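Local coordinates for protein histidine acid phosphatase (Bifidobacterium longum subsp. infantis, PDB 6RXG) that probably hydrolyses phosphate esters of inositol polyphosphates, phytate included, and of 2,3-bisphosphoglycerate, as a member of the MINPP1 branch of the histidine acid phosphatases, at residues B[240-245]-B[302-307]; B[124-129]-B[394-399]; B[191-196]-B[401-406]; B[481-486]-B[504-509]; B[278-283]-B[293-298]. The protein carries 1 engineered substitution. One frame throughout, in Å; residues are numbered along the deposited sequence.

Interaction 1 of 5, residues B[240-245]-B[302-307]; sequences DVKRAS and IKSEYD
S245 and V241, one turn apart on helix 239-249, press on Y306 in the first turn of helix 305-321, and here the contact is tight. CG1 of V241 meets the Y306 ring at its edge and in its plane, 3.6 Å from CE1; a chi1 of 174° turns this methyl away from the backbone N and toward the ring. S245 OG rests 3.4 Å from CA of Y306 while bonding back to V241 O at 2.9 Å; S245 N and OG reach this carbonyl from opposite faces of its plane. Without the hydroxyl, as with an alanine in place of S245, V241 O would probably lose one donor and a small gap would open beside Y306. S304 is the N-cap of helix 305-321: its OG accepts from D307 N at 3.1 Å and 165°. The looser side belongs to K242, whose chain bends at chi2 and chi4 across E305. Its NZ stands 3.1 Å from Y306 N, a meeting of two donors, and instead shares a water with E305 N. E305 OE1 is 4.5 Å from K242 NZ, too far for a salt bridge; OE2 of this glutamate, a zinc ligand in a crystal structure of the protein but not metal-bound here, bonds to H246.

Interaction 2 of 5, residues B[124-129]-B[394-399]; sequences RSLFDQ and STVATF
Helix 124-129 passes over strand 395-399 with 9.4 Å between the axes and 119° between their N-to-C directions, L126 and V396 being the residues whose CA atoms come nearest. There the two side chains lie alongside each other, pointing opposite ways: L126 CD1 lies 3.9 Å from V396 CB, while its other methyl, CD2, reaches the carbonyl oxygen of V396 at 3.7 Å. The CB of F127 does not point at the strand, but with CG opposite the carbonyl carbon (chi1 -69°) the end of the ring comes nearer. A397 CB then sits at the edge of this ring, in its plane, 3.7 Å from CE1. The same methyl lies over one face of the F399 ring, 3.8 Å above the plane and displaced toward the rim, so one methyl bears on both aromatics where they meet. The rings approach from opposite directions, with CZ of F127 3.8 Å from CZ of F399. F158 meets both rings, edge-to-face in the case of F127, and F154 also meets F399. All five touching residues are buried and apolar, as expected where a helix covers the central sheet of an alpha/beta fold, here on the strand between 38-47 and 136-141.

Interaction 3 of 5, residues B[191-196]-B[401-406]; sequences TLYFHK and FAHAQT. Engineered in segment 401-406: Q405 (natural residue Glu).
H195 and the engineered Q405, a glutamate in the natural sequence, meet through a CH-pi contact: Q405 CB stands 3.5 Å from the centroid of the H195 imidazole, 11° off the ring normal. Beyond CB the Q405 chain bends at chi2 (69°), which carries the amide away from the 191-196 loop. Next to this pair, Y193 turns its edge to the face of H403 in an offset edge-to-face stack, with centroids 5.1 Å apart and planes at 76°. The third aromatic, F194, brings CE2 to within 3.6 Å of T406 CG2. On the remaining flank L192 packs its CB 3.9 Å from A402 CB, and its carbonyl oxygen lies at the edge of the H403 ring, 3.6 Å from CD2.

Further out, one water ties both segments, sitting 3.0 Å from H195 ND1 and 2.9 Å from T406 OG1 while covering the centre of one F194 face. H195 CE1 lies over the centre of a Y193 face, so these two rings also pack on each other. H403 NE2 is hydrogen-bonded to S142. H403 is the N-cap of helix 404-414 and opens the His-Ala-Glu motif of MINPP-type histidine phosphatases, which replaces the His-Asp of other branch 2 members; in relatives its glutamate is thought to be the proton donor, so this turn, with Q405 substituted, probably lines the active site.

Interaction 4 of 5, residues B[481-486]-B[504-509]; sequences VPFRSE and SCLAAD
R484 lays its aliphatic chain along L506. From CB, a chi1 of 58° sets CG between the backbone N and the carbonyl carbon, and CG then lies 3.9 Å from L506 CD2. CD touches the same methyl at 3.8 Å and has C505 O at 3.9 Å. A bend at chi3 turns the tip to E486, which the guanidinium holds side-on through two nitrogens: NE reaches OE1 at 2.8 Å from above the carboxylate plane, and NH2 reaches OE2 at 3.1 Å on the syn side, somewhat out of that plane. Both bonds are nearly straight, at 169° and 165°. Cutting R484 back to an alanine is likely to leave the E486 carboxylate without its charged mate and bare one side of L506. The other methyl of L506, CD1, meets F483 CE2 at 3.9 Å, and the F483 ring also meets W452 and Y497 edge-to-face. The C487-C505 disulfide joins the two parts of the chain covalently, and C505 O accepts from H510, a zinc ligand in a crystal structure of this protein, though not bonded to zinc in this model. The contact across the segments is thus largely apolar, with the charge paired within 481-486.

Interaction 5 of 5, residues B[278-283]-B[293-298]; sequences GGKNCA and DACGEV
C282 and C295 are joined by a disulfide, SG to SG 2.0 Å with a chi3 of 103°, and backbone polar groups are paired around it. In both cysteines SG is turned opposite the carbonyl carbon, which brings the sulfurs together across backbones whose C282 CA and C295 CA are 3.9 Å apart. The clearest direct bond is A283 N to A294 O, 2.8 Å at 159°, with the donor somewhat tilted from the carbonyl plane. That oxygen also has C282 CA beside it in a CA-H...O contact.

On the other flank of the disulfide, N281 O takes a weak, bent bond from G296 N at 3.3 Å, together with a CA-H...O approach from C295 CA at 3.0 Å. Two waters add bridges on this side. One accepts from G296 N at 2.6 Å and may donate to N281 O. The second accepts from N281 N and may donate to G296 O, 2.7 Å away, bridging the two groups. N281 OD1 turns back to its neighbour C282 N in a weak bond. Farther along, K280 passes its aliphatic chain by C295, while V298 CG1 touches K280 CA.

The two runs head in roughly opposite senses, 147° apart end to end, and form a disulfide-closed loop between strands 268-269 and 301-302, whose A283 end packs on helix 79-99.

How the interactions relate
The five contacts are spread through one single-chain enzyme. Interactions 2 and 3 share the route from strand 395-401 into helix 404-414; their centres are 24 Å apart, and they cross along the chain. Interaction 3, about 10 Å from the chain centre, is the most central. Interactions 1 and 5 lie in the part of the chain nested inside the loops closed by both, 5 itself nested in 1, with centres 24 Å apart; the end of the 293-298 segment runs on to strand 301-302 and helix 305-321. Interaction 4 comes last, in series, about 22 Å from interaction 3. Interactions 1 and 2, about 51 Å apart, lie on opposite sides of the centre, placing the turn at 401-406 between a sheet-based region and a mainly helical one.

Interaction 1 of 5, residues B[240-245]-B[302-307]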
# COMPACT_ATOMS: atom_id res chain seq x y z
N ASP B 240 -12.32 13.67 20.54
CA ASP B 240 -12.15 14.56 19.40
C ASP B 240 -12.51 13.88 18.08
O ASP B 240 -12.90 14.56 17.13
CB ASP B 240 -10.72 15.09 19.35
CG ASP B 240 -10.48 16.23 20.33
OD1 ASP B 240 -11.39 16.54 21.13
OD2 ASP B 240 -9.38 16.81 20.30
N VAL B 241 -12.37 12.56 17.99
CA VAL B 241 -12.86 11.87 16.80
C VAL B 241 -14.38 11.96 16.75
O VAL B 241 -14.97 12.12 15.68
CB VAL B 241 -12.37 10.42 16.77
CG1 VAL B 241 -12.99 9.63 15.60
CG2 VAL B 241 -10.84 10.40 16.65
N LYS B 242 -15.03 11.88 17.91
CA LYS B 242 -16.48 11.97 17.94
C LYS B 242 -16.95 13.39 17.61
O LYS B 242 -17.93 13.56 16.89
CB LYS B 242 -17.02 11.53 19.30
CG LYS B 242 -18.54 11.44 19.38
CD LYS B 242 -19.11 10.97 18.04
CE LYS B 242 -20.50 10.42 18.11
NZ LYS B 242 -20.53 9.14 17.33
N ARG B 243 -16.25 14.40 18.14
CA ARG B 243 -16.56 15.77 17.77
C ARG B 243 -16.38 15.97 16.27
O ARG B 243 -17.22 16.59 15.62
CB ARG B 243 -15.67 16.76 18.55
CG ARG B 243 -16.04 16.86 20.03
CD ARG B 243 -14.95 17.54 20.86
NE ARG B 243 -14.64 18.91 20.43
CZ ARG B 243 -13.54 19.57 20.76
NH1 ARG B 243 -13.35 20.82 20.34
NH2 ARG B 243 -12.60 19.00 21.52
N ALA B 244 -15.30 15.42 15.70
CA ALA B 244 -15.05 15.57 14.27
C ALA B 244 -16.13 14.90 13.45
O ALA B 244 -16.47 15.37 12.35
CB ALA B 244 -13.69 15.00 13.90
N SER B 245 -16.70 13.80 13.96
CA SER B 245 -17.74 13.09 13.24
C SER B 245 -19.00 13.93 13.15
O SER B 245 -19.61 14.05 12.08
CB SER B 245 -18.05 11.76 13.93
OG SER B 245 -16.91 10.91 13.95
N ILE B 302 -24.62 1.53 10.10
CA ILE B 302 -24.41 2.84 10.71
C ILE B 302 -25.30 2.92 11.95
O ILE B 302 -26.53 2.88 11.84
CB ILE B 302 -24.73 3.98 9.73
CG1 ILE B 302 -23.71 4.02 8.59
CG2 ILE B 302 -24.79 5.35 10.46
CD1 ILE B 302 -24.07 4.98 7.45
N LYS B 303 -24.69 3.03 13.13
CA LYS B 303 -25.44 3.21 14.36
C LYS B 303 -24.97 4.44 15.14
O LYS B 303 -25.42 4.65 16.26
CB LYS B 303 -25.36 1.96 15.23
CG LYS B 303 -24.00 1.68 15.84
CD LYS B 303 -23.99 0.30 16.50
CE LYS B 303 -22.76 0.09 17.40
NZ LYS B 303 -22.98 0.49 18.83
N SER B 304 -24.14 5.28 14.53
CA SER B 304 -23.59 6.42 15.23
C SER B 304 -23.07 7.42 14.21
O SER B 304 -22.81 7.09 13.05
CB SER B 304 -22.45 6.02 16.17
OG SER B 304 -21.32 5.61 15.43
N GLU B 305 -22.91 8.65 14.69
CA GLU B 305 -22.23 9.67 13.89
C GLU B 305 -20.85 9.20 13.46
O GLU B 305 -20.42 9.45 12.33
CB GLU B 305 -22.14 10.97 14.69
CG GLU B 305 -23.46 11.68 14.87
CD GLU B 305 -23.33 13.01 15.60
OE1 GLU B 305 -22.68 13.06 16.65
OE2 GLU B 305 -23.91 14.00 15.11
N TYR B 306 -20.13 8.53 14.36
CA TYR B 306 -18.80 8.05 14.00
C TYR B 306 -18.89 7.13 12.78
O TYR B 306 -18.13 7.30 11.82
CB TYR B 306 -18.18 7.32 15.19
CG TYR B 306 -16.93 6.59 14.80
CD1 TYR B 306 -15.69 7.23 14.82
CD2 TYR B 306 -16.98 5.28 14.39
CE1 TYR B 306 -14.53 6.57 14.44
CE2 TYR B 306 -15.80 4.60 14.02
CZ TYR B 306 -14.60 5.25 14.05
OH TYR B 306 -13.46 4.56 13.67
N ASP B 307 -19.84 6.20 12.80
CA ASP B 307 -20.00 5.29 11.67
C ASP B 307 -20.20 6.06 10.37
O ASP B 307 -19.51 5.81 9.37
CB ASP B 307 -21.18 4.35 11.90
CG ASP B 307 -20.92 3.35 12.98
OD1 ASP B 307 -19.73 3.17 13.32
OD2 ASP B 307 -21.91 2.76 13.47
O HOH W 1 -23.60 9.14 17.43

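Interaction 2 of 5, residues B[124-129]-B[394-399]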
# COMPACT_ATOMS: atom_id res chain seq x y z
N ARG B 124 18.52 1.54 -18.33
CA ARG B 124 18.48 1.21 -19.76
C ARG B 124 19.71 0.40 -20.15
O ARG B 124 19.61 -0.55 -20.94
CB ARG B 124 18.38 2.51 -20.56
CG ARG B 124 18.58 2.37 -22.06
CD ARG B 124 18.54 3.77 -22.69
NE ARG B 124 17.24 4.42 -22.53
CZ ARG B 124 16.24 4.32 -23.40
NH1 ARG B 124 16.37 3.59 -24.51
NH2 ARG B 124 15.10 4.96 -23.17
N SER B 125 20.87 0.75 -19.60
CA SER B 125 22.10 0.06 -19.95
C SER B 125 22.04 -1.41 -19.54
O SER B 125 22.39 -2.30 -20.32
CB SER B 125 23.28 0.75 -19.27
OG SER B 125 24.44 0.02 -19.50
N LEU B 126 21.63 -1.66 -18.30
CA LEU B 126 21.50 -3.03 -17.80
C LEU B 126 20.61 -3.85 -18.72
O LEU B 126 20.96 -4.97 -19.13
CB LEU B 126 20.92 -2.99 -16.39
CG LEU B 126 20.58 -4.34 -15.75
CD1 LEU B 126 21.84 -5.24 -15.58
CD2 LEU B 126 19.87 -4.11 -14.43
N PHE B 127 19.43 -3.33 -19.03
CA PHE B 127 18.46 -4.11 -19.78
C PHE B 127 18.83 -4.26 -21.24
O PHE B 127 18.58 -5.33 -21.83
CB PHE B 127 17.07 -3.47 -19.61
CG PHE B 127 16.54 -3.61 -18.24
CD1 PHE B 127 16.34 -4.88 -17.69
CD2 PHE B 127 16.27 -2.50 -17.46
CE1 PHE B 127 15.86 -5.02 -16.39
CE2 PHE B 127 15.78 -2.64 -16.17
CZ PHE B 127 15.57 -3.89 -15.65
N ASP B 128 19.45 -3.24 -21.83
CA ASP B 128 19.94 -3.39 -23.20
C ASP B 128 21.03 -4.45 -23.27
O ASP B 128 21.12 -5.22 -24.24
CB ASP B 128 20.47 -2.07 -23.74
CG ASP B 128 19.38 -1.03 -23.96
OD1 ASP B 128 18.18 -1.36 -23.81
OD2 ASP B 128 19.72 0.12 -24.30
N GLN B 129 21.94 -4.47 -22.29
CA GLN B 129 22.92 -5.55 -22.22
C GLN B 129 22.24 -6.90 -22.03
O GLN B 129 22.62 -7.89 -22.66
CB GLN B 129 23.91 -5.32 -21.08
CG GLN B 129 24.75 -4.06 -21.18
CD GLN B 129 25.61 -3.88 -19.93
OE1 GLN B 129 25.55 -2.84 -19.27
NE2 GLN B 129 26.38 -4.90 -19.59
N SER B 394 21.85 -15.43 -14.08
CA SER B 394 21.49 -14.62 -15.23
C SER B 394 20.29 -13.69 -14.99
O SER B 394 19.92 -12.97 -15.91
CB SER B 394 21.20 -15.51 -16.44
OG SER B 394 20.12 -16.37 -16.14
N THR B 395 19.69 -13.68 -13.81
CA THR B 395 18.52 -12.83 -13.58
C THR B 395 18.97 -11.43 -13.20
O THR B 395 19.51 -11.21 -12.11
CB THR B 395 17.62 -13.44 -12.50
OG1 THR B 395 17.20 -14.74 -12.93
CG2 THR B 395 16.34 -12.54 -12.21
N VAL B 396 18.78 -10.49 -14.13
CA VAL B 396 19.19 -9.11 -13.91
C VAL B 396 18.15 -8.25 -13.19
O VAL B 396 18.45 -7.11 -12.83
CB VAL B 396 19.54 -8.41 -15.24
CG1 VAL B 396 20.71 -9.15 -15.96
CG2 VAL B 396 18.34 -8.31 -16.14
N ALA B 397 16.92 -8.75 -13.01
CA ALA B 397 15.90 -7.96 -12.35
C ALA B 397 14.86 -8.88 -11.72
O ALA B 397 14.45 -9.88 -12.33
CB ALA B 397 15.21 -6.96 -13.31
N THR B 398 14.42 -8.53 -10.52
CA THR B 398 13.29 -9.18 -9.86
C THR B 398 12.27 -8.09 -9.53
O THR B 398 12.56 -7.19 -8.73
CB THR B 398 13.73 -9.92 -8.60
OG1 THR B 398 14.80 -10.82 -8.92
CG2 THR B 398 12.57 -10.70 -8.01
N PHE B 399 11.11 -8.16 -10.17
CA PHE B 399 10.03 -7.19 -10.01
C PHE B 399 8.87 -7.85 -9.26
O PHE B 399 8.24 -8.77 -9.79
CB PHE B 399 9.57 -6.69 -11.38
CG PHE B 399 10.60 -5.90 -12.15
CD1 PHE B 399 11.36 -4.92 -11.54
CD2 PHE B 399 10.76 -6.10 -13.51
CE1 PHE B 399 12.26 -4.19 -12.26
CE2 PHE B 399 11.68 -5.36 -14.22
CZ PHE B 399 12.42 -4.40 -13.59

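Interaction 3 of 5, residues B[191-196]-B[401-406]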
# COMPACT_ATOMS: atom_id res chain seq x y z
N THR B 191 7.27 -14.47 0.41
CA THR B 191 7.90 -13.16 0.49
C THR B 191 6.95 -12.01 0.24
O THR B 191 7.28 -10.87 0.58
CB THR B 191 9.06 -13.03 -0.50
OG1 THR B 191 8.55 -13.08 -1.84
CG2 THR B 191 10.13 -14.12 -0.26
N LEU B 192 5.77 -12.27 -0.35
CA LEU B 192 4.86 -11.20 -0.72
C LEU B 192 3.49 -11.34 -0.05
O LEU B 192 2.58 -10.54 -0.34
CB LEU B 192 4.73 -11.15 -2.25
CG LEU B 192 6.06 -10.93 -3.02
CD1 LEU B 192 5.87 -11.04 -4.54
CD2 LEU B 192 6.70 -9.57 -2.66
N TYR B 193 3.34 -12.29 0.87
CA TYR B 193 2.10 -12.50 1.61
C TYR B 193 2.43 -13.19 2.92
O TYR B 193 1.75 -14.14 3.34
CB TYR B 193 1.09 -13.30 0.80
CG TYR B 193 -0.34 -12.86 1.03
CD1 TYR B 193 -0.83 -11.70 0.46
CD2 TYR B 193 -1.20 -13.62 1.81
CE1 TYR B 193 -2.14 -11.29 0.66
CE2 TYR B 193 -2.51 -13.24 2.00
CZ TYR B 193 -2.97 -12.06 1.44
OH TYR B 193 -4.27 -11.67 1.65
N PHE B 194 3.50 -12.74 3.56
CA PHE B 194 4.04 -13.38 4.75
C PHE B 194 3.24 -13.12 6.01
O PHE B 194 3.54 -13.72 7.04
CB PHE B 194 5.50 -12.95 4.97
CG PHE B 194 5.74 -11.46 4.83
CD1 PHE B 194 5.25 -10.56 5.78
CD2 PHE B 194 6.48 -10.95 3.77
CE1 PHE B 194 5.48 -9.19 5.66
CE2 PHE B 194 6.71 -9.57 3.65
CZ PHE B 194 6.21 -8.70 4.61
N HIS B 195 2.21 -12.26 5.95
CA HIS B 195 1.45 -11.87 7.13
C HIS B 195 0.28 -12.80 7.43
O HIS B 195 -0.34 -12.67 8.49
CB HIS B 195 0.91 -10.44 6.93
CG HIS B 195 0.07 -10.25 5.71
ND1 HIS B 195 0.59 -10.27 4.43
CD2 HIS B 195 -1.26 -9.98 5.57
CE1 HIS B 195 -0.38 -10.06 3.56
NE2 HIS B 195 -1.51 -9.88 4.22
N LYS B 196 -0.03 -13.74 6.53
CA LYS B 196 -1.15 -14.65 6.71
C LYS B 196 -0.73 -16.06 6.35
O LYS B 196 0.13 -16.28 5.50
CB LYS B 196 -2.36 -14.26 5.84
CG LYS B 196 -3.06 -12.98 6.24
CD LYS B 196 -4.25 -12.72 5.33
CE LYS B 196 -4.93 -11.39 5.65
NZ LYS B 196 -6.35 -11.35 5.16
N PHE B 401 5.28 -7.66 -6.71
CA PHE B 401 4.03 -6.91 -6.56
C PHE B 401 3.22 -7.49 -5.42
O PHE B 401 3.00 -8.71 -5.36
CB PHE B 401 3.25 -6.93 -7.87
CG PHE B 401 4.01 -6.28 -8.98
CD1 PHE B 401 4.98 -7.00 -9.66
CD2 PHE B 401 3.87 -4.92 -9.25
CE1 PHE B 401 5.74 -6.38 -10.65
CE2 PHE B 401 4.63 -4.31 -10.23
CZ PHE B 401 5.57 -5.03 -10.93
N ALA B 402 2.77 -6.62 -4.51
CA ALA B 402 2.21 -7.11 -3.26
C ALA B 402 1.31 -6.06 -2.62
O ALA B 402 0.46 -5.49 -3.32
CB ALA B 402 3.32 -7.53 -2.30
N HIS B 403 1.47 -5.79 -1.33
CA HIS B 403 0.42 -5.19 -0.52
C HIS B 403 0.97 -4.18 0.48
O HIS B 403 2.14 -4.20 0.85
CB HIS B 403 -0.33 -6.30 0.22
CG HIS B 403 -0.84 -7.35 -0.70
ND1 HIS B 403 -2.06 -7.25 -1.33
CD2 HIS B 403 -0.26 -8.48 -1.15
CE1 HIS B 403 -2.22 -8.31 -2.11
NE2 HIS B 403 -1.15 -9.07 -2.01
N ALA B 404 0.07 -3.32 0.98
CA ALA B 404 0.44 -2.49 2.12
C ALA B 404 0.84 -3.36 3.30
O ALA B 404 1.74 -2.99 4.07
CB ALA B 404 -0.72 -1.57 2.52
N GLN B 405 0.18 -4.52 3.46
CA GLN B 405 0.53 -5.46 4.52
C GLN B 405 1.94 -6.01 4.33
O GLN B 405 2.53 -6.54 5.28
CB GLN B 405 -0.48 -6.59 4.57
CG GLN B 405 -1.87 -6.16 5.04
CD GLN B 405 -2.60 -5.26 4.04
OE1 GLN B 405 -2.33 -5.26 2.82
NE2 GLN B 405 -3.53 -4.46 4.56
N THR B 406 2.49 -5.87 3.13
CA THR B 406 3.88 -6.17 2.83
C THR B 406 4.78 -4.96 3.09
O THR B 406 5.80 -5.06 3.78
CB THR B 406 4.01 -6.60 1.37
OG1 THR B 406 2.94 -7.48 1.00
CG2 THR B 406 5.30 -7.32 1.16
O HOH W 2 3.10 -9.54 3.05

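Interaction 4 of 5, residues B[481-486]-B[504-509]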
# COMPACT_ATOMS: atom_id res chain seq x y z
N VAL B 481 17.18 7.63 -1.61
CA VAL B 481 17.32 7.83 -0.16
C VAL B 481 18.57 7.12 0.36
O VAL B 481 18.99 6.08 -0.19
CB VAL B 481 16.08 7.33 0.60
CG1 VAL B 481 14.86 8.23 0.36
CG2 VAL B 481 15.80 5.87 0.24
N PRO B 482 19.15 7.60 1.45
CA PRO B 482 20.15 6.80 2.15
C PRO B 482 19.51 5.55 2.73
O PRO B 482 18.31 5.50 2.99
CB PRO B 482 20.64 7.74 3.25
CG PRO B 482 19.44 8.60 3.54
CD PRO B 482 18.76 8.80 2.21
N PHE B 483 20.34 4.52 2.93
CA PHE B 483 19.94 3.45 3.84
C PHE B 483 19.96 3.97 5.27
O PHE B 483 20.42 5.08 5.53
CB PHE B 483 20.83 2.22 3.68
CG PHE B 483 20.46 1.35 2.52
CD1 PHE B 483 20.89 1.65 1.24
CD2 PHE B 483 19.66 0.25 2.70
CE1 PHE B 483 20.50 0.86 0.15
CE2 PHE B 483 19.28 -0.54 1.64
CZ PHE B 483 19.70 -0.24 0.36
N ARG B 484 19.45 3.16 6.19
CA ARG B 484 19.34 3.55 7.58
C ARG B 484 20.70 4.02 8.12
O ARG B 484 21.76 3.61 7.65
CB ARG B 484 18.78 2.40 8.42
CG ARG B 484 19.56 1.10 8.37
CD ARG B 484 18.76 0.03 9.10
NE ARG B 484 18.59 0.38 10.51
CZ ARG B 484 17.54 0.05 11.26
NH1 ARG B 484 16.52 -0.66 10.77
NH2 ARG B 484 17.53 0.40 12.53
N SER B 485 20.66 4.89 9.14
CA SER B 485 21.83 5.68 9.50
C SER B 485 22.99 4.83 10.03
O SER B 485 24.14 5.28 9.98
CB SER B 485 21.44 6.74 10.52
OG SER B 485 20.91 6.13 11.69
N GLU B 486 22.72 3.61 10.52
CA GLU B 486 23.82 2.74 10.94
C GLU B 486 24.69 2.33 9.77
O GLU B 486 25.87 2.01 9.96
CB GLU B 486 23.28 1.47 11.61
CG GLU B 486 22.45 1.69 12.89
CD GLU B 486 20.95 1.80 12.63
OE1 GLU B 486 20.56 2.11 11.49
OE2 GLU B 486 20.16 1.56 13.55
N SER B 504 25.52 -6.60 6.88
CA SER B 504 25.80 -6.35 8.29
C SER B 504 24.84 -5.32 8.87
O SER B 504 24.28 -5.53 9.96
CB SER B 504 27.25 -5.88 8.44
OG SER B 504 27.58 -5.57 9.78
N CYS B 505 24.64 -4.19 8.19
CA CYS B 505 23.94 -3.09 8.82
C CYS B 505 22.43 -3.21 8.75
O CYS B 505 21.74 -2.53 9.51
CB CYS B 505 24.39 -1.75 8.21
SG CYS B 505 23.87 -1.41 6.48
N LEU B 506 21.90 -4.06 7.87
CA LEU B 506 20.45 -4.30 7.81
C LEU B 506 20.01 -5.51 8.63
O LEU B 506 18.80 -5.75 8.75
CB LEU B 506 20.01 -4.48 6.36
CG LEU B 506 20.30 -3.30 5.44
CD1 LEU B 506 19.71 -3.59 4.04
CD2 LEU B 506 19.79 -2.00 6.01
N ALA B 507 20.95 -6.28 9.17
CA ALA B 507 20.60 -7.30 10.13
C ALA B 507 20.22 -6.66 11.46
O ALA B 507 20.46 -5.46 11.70
CB ALA B 507 21.76 -8.28 10.34
N ALA B 508 19.66 -7.48 12.35
CA ALA B 508 19.08 -6.98 13.60
C ALA B 508 20.12 -6.27 14.46
O ALA B 508 19.76 -5.40 15.26
CB ALA B 508 18.44 -8.13 14.40
N ASP B 509 21.40 -6.65 14.35
CA ASP B 509 22.44 -5.98 15.11
C ASP B 509 22.81 -4.62 14.54
O ASP B 509 23.43 -3.83 15.26
CB ASP B 509 23.69 -6.87 15.19
CG ASP B 509 23.42 -8.17 15.93
OD1 ASP B 509 22.26 -8.60 15.95
OD2 ASP B 509 24.36 -8.78 16.46

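Interaction 5 of 5, residues B[278-283]-B[293-298]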
# COMPACT_ATOMS: atom_id res chain seq x y z
N GLY B 278 -34.71 -6.18 6.21
CA GLY B 278 -34.54 -6.06 4.77
C GLY B 278 -33.83 -7.27 4.18
O GLY B 278 -33.33 -8.16 4.87
N GLY B 279 -33.79 -7.28 2.85
CA GLY B 279 -33.13 -8.34 2.11
C GLY B 279 -31.71 -7.97 1.70
O GLY B 279 -31.26 -6.83 1.83
N LYS B 280 -31.01 -8.98 1.20
CA LYS B 280 -29.72 -8.77 0.57
C LYS B 280 -29.86 -7.72 -0.53
O LYS B 280 -30.78 -7.78 -1.35
CB LYS B 280 -29.19 -10.08 -0.02
CG LYS B 280 -27.86 -9.91 -0.79
CD LYS B 280 -27.43 -11.20 -1.52
CE LYS B 280 -27.72 -11.14 -3.01
NZ LYS B 280 -26.79 -12.02 -3.79
N ASN B 281 -28.93 -6.78 -0.54
CA ASN B 281 -28.97 -5.68 -1.49
C ASN B 281 -27.79 -5.75 -2.46
O ASN B 281 -26.72 -6.27 -2.14
CB ASN B 281 -28.95 -4.34 -0.77
CG ASN B 281 -29.65 -3.27 -1.57
OD1 ASN B 281 -30.25 -3.54 -2.61
ND2 ASN B 281 -29.56 -2.05 -1.09
N CYS B 282 -28.02 -5.21 -3.65
CA CYS B 282 -26.97 -5.07 -4.64
C CYS B 282 -27.03 -3.68 -5.26
O CYS B 282 -28.11 -3.08 -5.40
CB CYS B 282 -27.07 -6.13 -5.74
SG CYS B 282 -27.13 -7.83 -5.09
N ALA B 283 -25.86 -3.19 -5.65
CA ALA B 283 -25.75 -1.87 -6.23
C ALA B 283 -26.67 -1.74 -7.44
O ALA B 283 -26.79 -2.68 -8.23
CB ALA B 283 -24.30 -1.60 -6.65
N ASP B 293 -19.34 -8.75 -5.28
CA ASP B 293 -19.04 -7.70 -4.31
C ASP B 293 -19.92 -6.47 -4.52
O ASP B 293 -19.89 -5.58 -3.66
CB ASP B 293 -17.56 -7.32 -4.38
CG ASP B 293 -16.65 -8.44 -3.85
OD1 ASP B 293 -16.91 -8.99 -2.76
OD2 ASP B 293 -15.67 -8.78 -4.55
N ALA B 294 -20.68 -6.39 -5.62
CA ALA B 294 -21.72 -5.37 -5.74
C ALA B 294 -22.89 -5.60 -4.80
O ALA B 294 -23.77 -4.73 -4.72
CB ALA B 294 -22.22 -5.31 -7.19
N CYS B 295 -22.93 -6.73 -4.10
CA CYS B 295 -23.94 -7.02 -3.09
C CYS B 295 -23.26 -7.09 -1.74
O CYS B 295 -22.36 -7.92 -1.55
CB CYS B 295 -24.67 -8.33 -3.39
SG CYS B 295 -25.18 -8.44 -5.10
N GLY B 296 -23.69 -6.27 -0.81
CA GLY B 296 -22.97 -6.11 0.43
C GLY B 296 -23.40 -7.09 1.51
O GLY B 296 -24.41 -7.79 1.40
N GLU B 297 -22.60 -7.11 2.58
CA GLU B 297 -22.90 -7.90 3.78
C GLU B 297 -23.95 -7.18 4.61
O GLU B 297 -23.77 -6.01 4.96
CB GLU B 297 -21.63 -8.11 4.59
CG GLU B 297 -20.64 -9.03 3.90
CD GLU B 297 -19.38 -9.24 4.69
OE1 GLU B 297 -19.25 -8.67 5.80
OE2 GLU B 297 -18.49 -9.96 4.19
N VAL B 298 -25.05 -7.87 4.93
CA VAL B 298 -26.17 -7.23 5.60
C VAL B 298 -25.81 -6.77 7.01
O VAL B 298 -26.47 -5.88 7.54
CB VAL B 298 -27.41 -8.15 5.65
CG1 VAL B 298 -27.80 -8.59 4.25
CG2 VAL B 298 -27.17 -9.37 6.51
O HOH W 3 -26.77 -6.53 1.40
O HOH W 4 -25.41 -4.40 -0.11